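Local coordinates for protein homocitrate synthase (PDB 6KTQ) that catalyses the aldol-type condensation of acetyl-CoA with 2-oxoglutarate to give homocitrate, the first step of lysine biosynthesis through alpha-aminoadipate, at residues A[42-45]-A[49-52]; A[71-76]-A[84-89]; A[314-319]-A[323-328]; A[331-336]-A[342-347]. One frame throughout, in Å; residues are numbered along the deposited sequence.

Contacts 1 and 2 belong to the TIM barrel; contacts 3 and 4 lie on the other side of the chain's centre, around a small two-stranded parallel sheet of 315-316 and 345-346. The four follow one another in series along the chain. Contact 1 lies in the loop between strand 31-37 and helix 53-66; contact 2, with its centre 12 Å away, packs the next parallel strand against its helix. Contacts 3 and 4 have centres 8 Å apart, and a bond from His316 to Glu333 ties them together. Some 33 to 45 Å separates the centres of the two pairs, so the first pair lies by the zinc and coenzyme A sites, holding Glu42 and His75, and the second is structural packing away from the annotated sites.

Contact 1. Residues A[42-45]-A[49-52]; sequences EGEQ and VVFT
Glu44 and Val50 bring their CA atoms to 5.6 Å where the 3-10 turn 43-45 passes the irregular segment 49-52, both within the loop that joins strand 31-37 to helix 53-66 of the barrel. The extended side chain of Glu44 spans this gap. Its OE2 accepts the backbone N-H of Phe51 at 2.8 Å from Phe51 N, almost straight at 173°, and is met on its anti side, 23° out of the carboxylate plane. On the way there the Glu44 methylenes slide past the Phe51 ring, CG lying 3.7 Å from Phe51 CD2. Phe51 keeps its CG anti to its own carbonyl carbon (chi1 -60°), which leaves the ring alongside the glutamate stem, and the Phe51 side chain also packs on Tyr297 of helix 287-298. Val49 turns CG1 to Gly43 O, 3.9 Å away. A glutamate suits its place because its long chain offers apolar methylenes to the ring and two separate oxygens at the end: OE1 forms a salt bridge with Arg56 of helix 53-66. Glu42, two residues earlier, binds the zinc ion with His227 and His229. The carboxylate of Glu44 is therefore shared between a backbone N-H and an arginine, an environment that would be expected to stabilise its negative charge.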
loop_
_atom_site.group_PDB
_atom_site.type_symbol
_atom_site.label_atom_id
_atom_site.label_comp_id
_atom_site.label_asym_id
_atom_site.label_seq_id
_atom_site.Cartn_x
_atom_site.Cartn_y
_atom_site.Cartn_z
ATOM N N GLU A 42 -29.945 5.505 7.469
ATOM C CA GLU A 42 -30.065 4.290 6.661
ATOM C C GLU A 42 -30.920 3.232 7.391
ATOM O O GLU A 42 -31.805 2.616 6.778
ATOM C CB GLU A 42 -28.688 3.724 6.329
ATOM C CG GLU A 42 -28.698 2.428 5.501
ATOM C CD GLU A 42 -29.121 2.641 4.058
ATOM O OE1 GLU A 42 -28.586 3.571 3.417
ATOM O OE2 GLU A 42 -29.963 1.866 3.536
ATOM N N GLY A 43 -30.657 3.026 8.677
ATOM C CA GLY A 43 -31.310 1.955 9.419
ATOM C C GLY A 43 -32.833 2.109 9.507
ATOM O O GLY A 43 -33.576 1.117 9.493
ATOM N N GLU A 44 -33.294 3.350 9.635
ATOM C CA GLU A 44 -34.740 3.614 9.661
ATOM C C GLU A 44 -35.365 3.538 8.259
ATOM O O GLU A 44 -36.566 3.697 8.123
ATOM C CB GLU A 44 -35.041 4.964 10.324
ATOM C CG GLU A 44 -36.311 4.943 11.129
ATOM C CD GLU A 44 -36.738 6.303 11.656
ATOM O OE1 GLU A 44 -36.146 7.353 11.283
ATOM O OE2 GLU A 44 -37.682 6.326 12.464
ATOM N N GLN A 45 -34.575 3.291 7.214
ATOM C CA GLN A 45 -35.141 3.025 5.875
ATOM C C GLN A 45 -35.425 1.547 5.644
ATOM O O GLN A 45 -35.794 1.160 4.547
ATOM C CB GLN A 45 -34.259 3.601 4.765
ATOM C CG GLN A 45 -34.188 5.123 4.801
ATOM C CD GLN A 45 -33.216 5.742 3.816
ATOM O OE1 GLN A 45 -32.528 6.682 4.159
ATOM N NE2 GLN A 45 -33.160 5.226 2.599
ATOM N N VAL A 49 -39.511 -0.711 9.872
ATOM C CA VAL A 49 -38.766 -0.172 10.998
ATOM C C VAL A 49 -39.002 1.333 11.096
ATOM O O VAL A 49 -38.772 2.069 10.142
ATOM C CB VAL A 49 -37.243 -0.428 10.867
ATOM C CG1 VAL A 49 -36.492 0.245 11.985
ATOM C CG2 VAL A 49 -36.944 -1.915 10.916
ATOM N N VAL A 50 -39.468 1.770 12.261
ATOM C CA VAL A 50 -39.498 3.190 12.594
ATOM C C VAL A 50 -39.117 3.297 14.051
ATOM O O VAL A 50 -39.353 2.372 14.814
ATOM C CB VAL A 50 -40.887 3.836 12.342
ATOM C CG1 VAL A 50 -41.125 4.033 10.852
ATOM C CG2 VAL A 50 -42.009 3.007 12.978
ATOM N N PHE A 51 -38.503 4.423 14.409
ATOM C CA PHE A 51 -38.128 4.712 15.756
ATOM C C PHE A 51 -38.874 5.945 16.234
ATOM O O PHE A 51 -39.063 6.867 15.463
ATOM C CB PHE A 51 -36.644 5.063 15.817
ATOM C CG PHE A 51 -35.746 3.962 15.344
ATOM C CD1 PHE A 51 -35.865 2.687 15.867
ATOM C CD2 PHE A 51 -34.775 4.209 14.397
ATOM C CE1 PHE A 51 -35.025 1.678 15.474
ATOM C CE2 PHE A 51 -33.928 3.197 13.994
ATOM C CZ PHE A 51 -34.057 1.928 14.523
ATOM N N THR A 52 -39.233 5.968 17.511
ATOM C CA THR A 52 -39.726 7.192 18.153
ATOM C C THR A 52 -38.554 8.121 18.409
ATOM O O THR A 52 -37.395 7.710 18.338
ATOM C CB THR A 52 -40.381 6.889 19.499
ATOM O OG1 THR A 52 -39.412 6.300 20.369
ATOM C CG2 THR A 52 -41.528 5.897 19.304
#

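Contact 2. Residues A[71-76]-A[84-89]; sequences IEAGHP and EGIRRI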
loop_
_atom_site.group_PDB
_atom_site.type_symbol
_atom_site.label_atom_id
_atom_site.label_comp_id
_atom_site.label_asym_id
_atom_site.label_seq_id
_atom_site.Cartn_x
_atom_site.Cartn_y
_atom_site.Cartn_z
ATOM N N ILE A 71 -22.217 9.999 14.021
ATOM C CA ILE A 71 -23.587 9.535 13.989
ATOM C C ILE A 71 -24.376 10.312 12.945
ATOM O O ILE A 71 -24.536 11.524 13.055
ATOM C CB ILE A 71 -24.280 9.715 15.336
ATOM C CG1 ILE A 71 -23.597 8.872 16.417
ATOM C CG2 ILE A 71 -25.765 9.355 15.211
ATOM C CD1 ILE A 71 -23.981 9.287 17.827
ATOM N N GLU A 72 -24.859 9.607 11.929
ATOM C CA GLU A 72 -25.836 10.142 10.984
ATOM C C GLU A 72 -27.245 10.001 11.637
ATOM O O GLU A 72 -27.847 8.909 11.711
ATOM C CB GLU A 72 -25.717 9.410 9.647
ATOM C CG GLU A 72 -25.956 10.278 8.440
ATOM C CD GLU A 72 -25.519 9.619 7.155
ATOM O OE1 GLU A 72 -26.249 8.734 6.645
ATOM O OE2 GLU A 72 -24.457 9.991 6.640
ATOM N N ALA A 73 -27.743 11.116 12.135
ATOM C CA ALA A 73 -28.918 11.145 13.005
ATOM C C ALA A 73 -30.256 11.195 12.253
ATOM O O ALA A 73 -31.333 11.038 12.865
ATOM C CB ALA A 73 -28.809 12.346 13.938
ATOM N N GLY A 74 -30.191 11.452 10.948
ATOM C CA GLY A 74 -31.360 11.438 10.092
ATOM C C GLY A 74 -31.348 12.528 9.057
ATOM O O GLY A 74 -30.415 13.347 8.985
ATOM N N HIS A 75 -32.407 12.528 8.255
ATOM C CA HIS A 75 -32.664 13.497 7.202
ATOM C C HIS A 75 -33.839 14.371 7.670
ATOM O O HIS A 75 -35.007 13.948 7.584
ATOM C CB HIS A 75 -33.056 12.743 5.958
ATOM C CG HIS A 75 -33.322 13.610 4.782
ATOM N ND1 HIS A 75 -33.643 13.092 3.547
ATOM C CD2 HIS A 75 -33.339 14.960 4.649
ATOM C CE1 HIS A 75 -33.840 14.090 2.701
ATOM N NE2 HIS A 75 -33.668 15.231 3.346
ATOM N N PRO A 76 -33.547 15.587 8.157
ATOM C CA PRO A 76 -34.571 16.290 8.912
ATOM C C PRO A 76 -35.812 16.703 8.121
ATOM O O PRO A 76 -36.872 16.865 8.725
ATOM C CB PRO A 76 -33.832 17.520 9.504
ATOM C CG PRO A 76 -32.483 17.554 8.866
ATOM C CD PRO A 76 -32.225 16.234 8.219
ATOM N N GLU A 84 -37.089 16.629 15.157
ATOM C CA GLU A 84 -37.042 16.763 16.600
ATOM C C GLU A 84 -36.031 15.841 17.258
ATOM O O GLU A 84 -35.390 16.231 18.237
ATOM C CB GLU A 84 -38.409 16.504 17.220
ATOM C CG GLU A 84 -38.449 16.612 18.749
ATOM C CD GLU A 84 -37.932 17.946 19.307
ATOM O OE1 GLU A 84 -38.094 18.991 18.637
ATOM O OE2 GLU A 84 -37.366 17.954 20.424
ATOM N N GLY A 85 -35.902 14.618 16.749
ATOM C CA GLY A 85 -34.908 13.673 17.276
ATOM C C GLY A 85 -33.506 14.191 17.005
ATOM O O GLY A 85 -32.635 14.152 17.880
ATOM N N ILE A 86 -33.293 14.725 15.808
ATOM C CA ILE A 86 -31.961 15.262 15.473
ATOM C C ILE A 86 -31.628 16.452 16.350
ATOM O O ILE A 86 -30.522 16.528 16.877
ATOM C CB ILE A 86 -31.818 15.636 14.010
ATOM C CG1 ILE A 86 -31.890 14.377 13.180
ATOM C CG2 ILE A 86 -30.461 16.272 13.750
ATOM C CD1 ILE A 86 -32.090 14.634 11.716
ATOM N N ARG A 87 -32.592 17.351 16.525
ATOM C CA ARG A 87 -32.413 18.504 17.401
ATOM C C ARG A 87 -32.011 18.087 18.821
ATOM O O ARG A 87 -31.080 18.646 19.379
ATOM C CB ARG A 87 -33.688 19.373 17.416
ATOM C CG ARG A 87 -33.531 20.764 18.015
ATOM C CD ARG A 87 -34.867 21.338 18.499
ATOM N NE ARG A 87 -35.465 20.512 19.563
ATOM C CZ ARG A 87 -35.084 20.505 20.848
ATOM N NH1 ARG A 87 -35.708 19.702 21.707
ATOM N NH2 ARG A 87 -34.101 21.300 21.289
ATOM N N ARG A 88 -32.701 17.101 19.394
ATOM C CA ARG A 88 -32.396 16.605 20.733
ATOM C C ARG A 88 -30.998 16.021 20.848
ATOM O O ARG A 88 -30.301 16.204 21.856
ATOM C CB ARG A 88 -33.382 15.516 21.133
ATOM C CG ARG A 88 -34.699 16.041 21.713
ATOM C CD ARG A 88 -34.964 15.396 23.068
ATOM N NE ARG A 88 -35.891 14.282 22.951
ATOM C CZ ARG A 88 -35.925 13.219 23.752
ATOM N NH1 ARG A 88 -35.071 13.057 24.759
ATOM N NH2 ARG A 88 -36.835 12.288 23.533
ATOM N N ILE A 89 -30.612 15.271 19.833
ATOM C CA ILE A 89 -29.285 14.705 19.795
ATOM C C ILE A 89 -28.247 15.822 19.746
ATOM O O ILE A 89 -27.262 15.768 20.477
ATOM C CB ILE A 89 -29.123 13.743 18.603
ATOM C CG1 ILE A 89 -29.934 12.468 18.863
ATOM C CG2 ILE A 89 -27.658 13.398 18.398
ATOM C CD1 ILE A 89 -30.274 11.623 17.630
#
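Ile86 is the bump of this contact, and the backbone of Ala73 and Gly74, with Pro76 beyond, is the hollow that takes it. Its CG1 lies over the peptide after Ala73, 3.4 Å from Ala73 O and 3.8 Å from Ala73 CB. Farther out, CD1 reaches Gly74 O at 3.5 Å and ends against the Pro76 ring, whose CD is 3.8 Å from that methyl; proline and isoleucine cross here at about a right angle. CG1 stands anti to the Ile86 carbonyl carbon (chi1 -66°) and the chain runs on extended, which carries CD1 deep into the hollow. Gly74 suits this wall: its backbone angles call for glycine, and with no side chain it leaves Ile86 CD1 room against the peptide.

Strand 70-74, helix 80-94 and strand 101-106 form a beta-alpha-beta unit of the TIM barrel, and the contact packs its first strand on its helix; the axes of segments 71-74 and 84-89 approach to 7.8 Å, with 141° between their N-to-C directions. One helical turn after Ile86, Ile89 drops CD1 onto Ala73 CB, 4.0 Å away. The small Ala73 methyl touches both isoleucines, a size that lets the helix come close. Ile119 also covers Ile86, and Ile89 also touches Ile102 and Ala60. His75, pointing away from the helix, touches coenzyme A, with NE2 hydrogen-bonded to Asp112.

Contact 3. Residues A[314-319]-A[323-328]; sequences FVHKAG and AGVLND
The imidazole of His316 carries the Val325 methyl CG2 on one face, 3.7 Å above the plane and over its centre. The line from CG2 to the ring centroid, 3.8 Å long, leans 7° from the ring normal, a well-centred CH-pi contact in which the methyl lies at similar distances from all five ring atoms. At the edge, His316 NE2 is hydrogen-bonded to Glu333 OE2, a bond that probably holds the rotation of the ring and so keeps its face turned to the valine. The other branch, Val325 CG1, comes no closer than 4.2 Å, to His316 CD2. The two side chains approach from opposite directions: His316 leaves the strand with CG anti to its carbonyl carbon (chi1 -52°), and Val325 leaves the helix toward it. A beta-branched valine suits this place, since one methyl can sit on the aromatic face while the other packs beside it. Histidine offers both a flat apolar face and a polar edge.

In the first turn of the helix the two segments are linked by a backbone bond. Ala323 N donates to Gly319 O at 3.0 Å and 171°, a regular i to i+4 bond, with Ala318 at the N-cap position.

Together the segments form the first half of the beta-alpha-beta unit of strand 315-316, helix 319-327 and strand 345-346. Strand 315-316 pairs in parallel with strand 345-346, while Ala323 and Leu326 of the helix rest on His355 and Asp359 of helix 354-364.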
loop_
_atom_site.group_PDB
_atom_site.type_symbol
_atom_site.label_atom_id
_atom_site.label_comp_id
_atom_site.label_asym_id
_atom_site.label_seq_id
_atom_site.Cartn_x
_atom_site.Cartn_y
_atom_site.Cartn_z
ATOM N N PHE A 314 -20.677 -18.437 19.350
ATOM C CA PHE A 314 -19.696 -19.188 20.141
ATOM C C PHE A 314 -20.319 -20.470 20.757
ATOM O O PHE A 314 -19.938 -20.892 21.839
ATOM C CB PHE A 314 -19.090 -18.285 21.189
ATOM C CG PHE A 314 -18.422 -17.068 20.605
ATOM C CD1 PHE A 314 -17.129 -17.150 20.110
ATOM C CD2 PHE A 314 -19.089 -15.875 20.518
ATOM C CE1 PHE A 314 -16.502 -16.038 19.562
ATOM C CE2 PHE A 314 -18.480 -14.759 19.952
ATOM C CZ PHE A 314 -17.178 -14.842 19.490
ATOM N N VAL A 315 -21.258 -21.081 20.030
ATOM C CA VAL A 315 -21.881 -22.341 20.436
ATOM C C VAL A 315 -21.393 -23.458 19.508
ATOM O O VAL A 315 -21.595 -23.423 18.292
ATOM C CB VAL A 315 -23.412 -22.251 20.378
ATOM C CG1 VAL A 315 -24.037 -23.599 20.730
ATOM C CG2 VAL A 315 -23.944 -21.142 21.285
ATOM N N HIS A 316 -20.756 -24.453 20.088
ATOM C CA HIS A 316 -20.286 -25.618 19.349
ATOM C C HIS A 316 -21.278 -26.790 19.503
ATOM O O HIS A 316 -21.944 -26.908 20.520
ATOM C CB HIS A 316 -18.940 -26.001 19.908
ATOM C CG HIS A 316 -17.981 -24.850 19.962
ATOM N ND1 HIS A 316 -17.330 -24.387 18.848
ATOM C CD2 HIS A 316 -17.628 -24.030 20.976
ATOM C CE1 HIS A 316 -16.569 -23.361 19.182
ATOM N NE2 HIS A 316 -16.728 -23.128 20.472
ATOM N N LYS A 317 -21.320 -27.674 18.518
ATOM C CA LYS A 317 -22.238 -28.813 18.517
ATOM C C LYS A 317 -21.557 -30.170 18.262
ATOM O O LYS A 317 -21.711 -31.130 19.058
ATOM C CB LYS A 317 -23.329 -28.575 17.472
ATOM C CG LYS A 317 -24.316 -29.725 17.363
ATOM C CD LYS A 317 -25.535 -29.363 16.546
ATOM C CE LYS A 317 -25.954 -30.511 15.659
ATOM N NZ LYS A 317 -27.315 -30.315 15.125
ATOM N N ALA A 318 -20.847 -30.298 17.139
ATOM C CA ALA A 318 -20.312 -31.603 16.769
ATOM C C ALA A 318 -19.366 -32.129 17.822
ATOM O O ALA A 318 -18.526 -31.389 18.366
ATOM C CB ALA A 318 -19.627 -31.579 15.409
ATOM N N GLY A 319 -19.491 -33.425 18.097
ATOM C CA GLY A 319 -18.690 -34.049 19.148
ATOM C C GLY A 319 -17.218 -33.781 18.989
ATOM O O GLY A 319 -16.529 -33.466 19.966
ATOM N N ALA A 323 -14.999 -31.782 21.846
ATOM C CA ALA A 323 -13.784 -32.440 22.366
ATOM C C ALA A 323 -12.518 -31.575 22.159
ATOM O O ALA A 323 -11.698 -31.418 23.066
ATOM C CB ALA A 323 -13.610 -33.780 21.695
ATOM N N GLY A 324 -12.376 -30.980 20.975
ATOM C CA GLY A 324 -11.221 -30.117 20.724
ATOM C C GLY A 324 -11.242 -28.875 21.581
ATOM O O GLY A 324 -10.241 -28.474 22.147
ATOM N N VAL A 325 -12.406 -28.263 21.662
ATOM C CA VAL A 325 -12.613 -27.046 22.433
ATOM C C VAL A 325 -12.362 -27.253 23.906
ATOM O O VAL A 325 -11.830 -26.368 24.560
ATOM C CB VAL A 325 -14.042 -26.500 22.234
ATOM C CG1 VAL A 325 -14.437 -25.455 23.282
ATOM C CG2 VAL A 325 -14.165 -25.908 20.855
ATOM N N LEU A 326 -12.738 -28.417 24.424
ATOM C CA LEU A 326 -12.490 -28.722 25.820
ATOM C C LEU A 326 -11.013 -28.793 26.129
ATOM O O LEU A 326 -10.633 -28.465 27.238
ATOM C CB LEU A 326 -13.168 -30.026 26.247
ATOM C CG LEU A 326 -14.684 -29.927 26.371
ATOM C CD1 LEU A 326 -15.283 -31.318 26.413
ATOM C CD2 LEU A 326 -15.118 -29.095 27.576
ATOM N N ASN A 327 -10.196 -29.215 25.160
ATOM C CA ASN A 327 -8.733 -29.162 25.293
ATOM C C ASN A 327 -8.113 -27.786 25.025
ATOM O O ASN A 327 -7.203 -27.381 25.726
ATOM C CB ASN A 327 -8.080 -30.212 24.380
ATOM C CG ASN A 327 -8.428 -31.638 24.796
ATOM O OD1 ASN A 327 -8.377 -32.554 24.001
ATOM N ND2 ASN A 327 -8.830 -31.810 26.038
ATOM N N ASP A 328 -8.587 -27.100 23.988
ATOM C CA ASP A 328 -8.104 -25.765 23.607
ATOM C C ASP A 328 -9.183 -25.095 22.748
ATOM O O ASP A 328 -9.357 -25.420 21.573
ATOM C CB ASP A 328 -6.789 -25.853 22.833
ATOM C CG ASP A 328 -6.198 -24.482 22.491
ATOM O OD1 ASP A 328 -6.854 -23.432 22.697
ATOM O OD2 ASP A 328 -5.063 -24.473 21.998
#

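Contact 4. Residues A[331-336]-A[342-347]; sequences TYEFLP and RSRDYV. With SO4 (sulfate ion), chain G.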
loop_
_atom_site.group_PDB
_atom_site.type_symbol
_atom_site.label_atom_id
_atom_site.label_comp_id
_atom_site.label_asym_id
_atom_site.label_seq_id
_atom_site.Cartn_x
_atom_site.Cartn_y
_atom_site.Cartn_z
ATOM N N THR A 331 -9.082 -24.067 18.959
ATOM C CA THR A 331 -9.327 -24.991 17.862
ATOM C C THR A 331 -10.518 -24.602 16.986
ATOM O O THR A 331 -10.474 -24.801 15.771
ATOM C CB THR A 331 -9.547 -26.444 18.354
ATOM O OG1 THR A 331 -10.586 -26.488 19.347
ATOM C CG2 THR A 331 -8.244 -27.025 18.927
ATOM N N TYR A 332 -11.585 -24.066 17.585
ATOM C CA TYR A 332 -12.786 -23.731 16.816
ATOM C C TYR A 332 -13.310 -22.321 17.040
ATOM O O TYR A 332 -14.423 -22.017 16.638
ATOM C CB TYR A 332 -13.894 -24.787 17.034
ATOM C CG TYR A 332 -13.563 -26.093 16.390
ATOM C CD1 TYR A 332 -13.802 -26.309 15.034
ATOM C CD2 TYR A 332 -12.941 -27.101 17.116
ATOM C CE1 TYR A 332 -13.462 -27.500 14.425
ATOM C CE2 TYR A 332 -12.601 -28.296 16.528
ATOM C CZ TYR A 332 -12.843 -28.497 15.190
ATOM O OH TYR A 332 -12.505 -29.726 14.649
ATOM N N GLU A 333 -12.482 -21.456 17.622
ATOM C CA GLU A 333 -12.840 -20.106 17.938
ATOM C C GLU A 333 -11.842 -19.131 17.296
ATOM O O GLU A 333 -10.662 -19.132 17.631
ATOM C CB GLU A 333 -12.877 -19.953 19.454
ATOM C CG GLU A 333 -13.988 -20.825 20.061
ATOM C CD GLU A 333 -14.141 -20.688 21.560
ATOM O OE1 GLU A 333 -13.374 -19.962 22.204
ATOM O OE2 GLU A 333 -15.072 -21.294 22.106
ATOM N N PHE A 334 -12.334 -18.294 16.382
ATOM C CA PHE A 334 -11.453 -17.338 15.672
ATOM C C PHE A 334 -10.777 -16.367 16.648
ATOM O O PHE A 334 -9.605 -16.044 16.499
ATOM C CB PHE A 334 -12.219 -16.596 14.578
ATOM C CG PHE A 334 -13.249 -15.635 15.091
ATOM C CD1 PHE A 334 -14.529 -16.071 15.436
ATOM C CD2 PHE A 334 -12.949 -14.299 15.236
ATOM C CE1 PHE A 334 -15.482 -15.175 15.909
ATOM C CE2 PHE A 334 -13.898 -13.400 15.707
ATOM C CZ PHE A 334 -15.158 -13.845 16.066
ATOM N N LEU A 335 -11.531 -15.914 17.638
ATOM C CA LEU A 335 -11.008 -15.122 18.751
ATOM C C LEU A 335 -11.763 -15.550 20.000
ATOM O O LEU A 335 -12.828 -16.179 19.879
ATOM C CB LEU A 335 -11.247 -13.630 18.506
ATOM C CG LEU A 335 -10.336 -12.888 17.518
ATOM C CD1 LEU A 335 -10.793 -11.452 17.360
ATOM C CD2 LEU A 335 -8.883 -12.924 17.947
ATOM N N PRO A 336 -11.219 -15.243 21.188
ATOM C CA PRO A 336 -11.941 -15.644 22.387
ATOM C C PRO A 336 -13.302 -14.914 22.525
ATOM O O PRO A 336 -13.410 -13.744 22.189
ATOM C CB PRO A 336 -10.983 -15.286 23.534
ATOM C CG PRO A 336 -9.612 -15.222 22.905
ATOM C CD PRO A 336 -9.841 -14.781 21.485
ATOM N N ARG A 342 -18.632 -12.093 25.635
ATOM C CA ARG A 342 -19.472 -13.298 25.568
ATOM C C ARG A 342 -18.766 -14.503 26.139
ATOM O O ARG A 342 -17.581 -14.435 26.441
ATOM C CB ARG A 342 -19.911 -13.538 24.138
ATOM C CG ARG A 342 -20.506 -12.274 23.541
ATOM C CD ARG A 342 -21.296 -12.556 22.309
ATOM N NE ARG A 342 -22.444 -13.417 22.574
ATOM C CZ ARG A 342 -23.069 -14.069 21.609
ATOM N NH1 ARG A 342 -22.665 -13.927 20.344
ATOM N NH2 ARG A 342 -24.126 -14.828 21.884
ATOM N N SER A 343 -19.507 -15.593 26.287
ATOM C CA SER A 343 -18.974 -16.870 26.761
ATOM C C SER A 343 -19.417 -17.982 25.831
ATOM O O SER A 343 -20.504 -17.932 25.273
ATOM C CB SER A 343 -19.532 -17.189 28.149
ATOM O OG SER A 343 -19.255 -16.119 29.023
ATOM N N ARG A 344 -18.610 -19.012 25.712
ATOM C CA ARG A 344 -18.909 -20.094 24.799
ATOM C C ARG A 344 -19.940 -20.999 25.438
ATOM O O ARG A 344 -20.236 -20.905 26.639
ATOM C CB ARG A 344 -17.645 -20.902 24.473
ATOM C CG ARG A 344 -17.102 -21.763 25.629
ATOM C CD ARG A 344 -15.838 -22.512 25.214
ATOM N NE ARG A 344 -14.840 -21.562 24.745
ATOM C CZ ARG A 344 -14.026 -20.872 25.534
ATOM N NH1 ARG A 344 -14.041 -21.078 26.853
ATOM N NH2 ARG A 344 -13.173 -19.983 25.009
ATOM N N ASP A 345 -20.494 -21.869 24.619
ATOM C CA ASP A 345 -21.400 -22.876 25.102
ATOM C C ASP A 345 -21.298 -24.022 24.116
ATOM O O ASP A 345 -20.666 -23.888 23.058
ATOM C CB ASP A 345 -22.821 -22.294 25.171
ATOM C CG ASP A 345 -23.777 -23.122 26.030
ATOM O OD1 ASP A 345 -23.355 -24.071 26.714
ATOM O OD2 ASP A 345 -24.976 -22.817 26.008
ATOM N N TYR A 346 -21.903 -25.152 24.460
ATOM C CA TYR A 346 -22.102 -26.199 23.499
ATOM C C TYR A 346 -23.463 -26.859 23.668
ATOM O O TYR A 346 -24.066 -26.796 24.729
ATOM C CB TYR A 346 -20.949 -27.195 23.505
ATOM C CG TYR A 346 -20.791 -27.973 24.770
ATOM C CD1 TYR A 346 -21.571 -29.117 25.005
ATOM C CD2 TYR A 346 -19.875 -27.591 25.725
ATOM C CE1 TYR A 346 -21.433 -29.860 26.182
ATOM C CE2 TYR A 346 -19.723 -28.323 26.908
ATOM C CZ TYR A 346 -20.515 -29.460 27.134
ATOM O OH TYR A 346 -20.403 -30.180 28.304
ATOM N N VAL A 347 -23.961 -27.459 22.601
ATOM C CA VAL A 347 -25.266 -28.111 22.641
ATOM C C VAL A 347 -25.055 -29.616 22.502
ATOM O O VAL A 347 -24.007 -30.032 22.041
ATOM C CB VAL A 347 -26.241 -27.606 21.548
ATOM C CG1 VAL A 347 -26.710 -26.191 21.849
ATOM C CG2 VAL A 347 -25.634 -27.689 20.158
HETATM S S SO4 G . -23.600 -14.459 25.864
HETATM O O1 SO4 G . -22.294 -15.013 26.225
HETATM O O2 SO4 G . -24.511 -14.521 27.006
HETATM O O3 SO4 G . -24.203 -15.292 24.790
HETATM O O4 SO4 G . -23.521 -13.089 25.354
#
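Glu333 and Arg344 form the salt bridge that makes up this contact. The arginine grips the carboxylate side-on with two nitrogens, one to each oxygen. Arg344 NE gives its N-H to Glu333 OE2 at 2.7 Å, and Arg344 NH2 gives one to Glu333 OE1 at 2.8 Å. Both oxygens are met on their syn side and lie in the guanidinium plane; carboxylate and guanidinium are nearly coplanar, 15° apart, so the pair is held flat by two bonds. Arg344 CG sits between its backbone N and carbonyl carbon (chi1 71°) and the chain bends at chi3, which brings the NE edge round to the glutamate. Glutamate, extended beyond CG, has the reach to meet it. The double use of OE2, which His316 also shares, would be expected to favour the charged carboxylate.

A second set of bonds holds a sulfate ion, probably from the crystallisation liquor. Arg342 NE donates to sulfate O4 at 3.0 Å and Arg342 NH2 to O3 at 2.9 Å, with the sulfur in the guanidinium plane. The backbone N of Ser343 adds a bond to O1 at 2.8 Å. The remaining nitrogen, Arg342 NH1, bonds to the carbonyls of Ile308 and Gly310.

By packing, Arg344 also rests on Val325 of helix 319-327 and on Pro329 and Pro337. The salt bridge thus ties the loop after that helix to the residue just before strand 345-346, which pairs in parallel with strand 315-316, while Leu335 reaches helix 266-277.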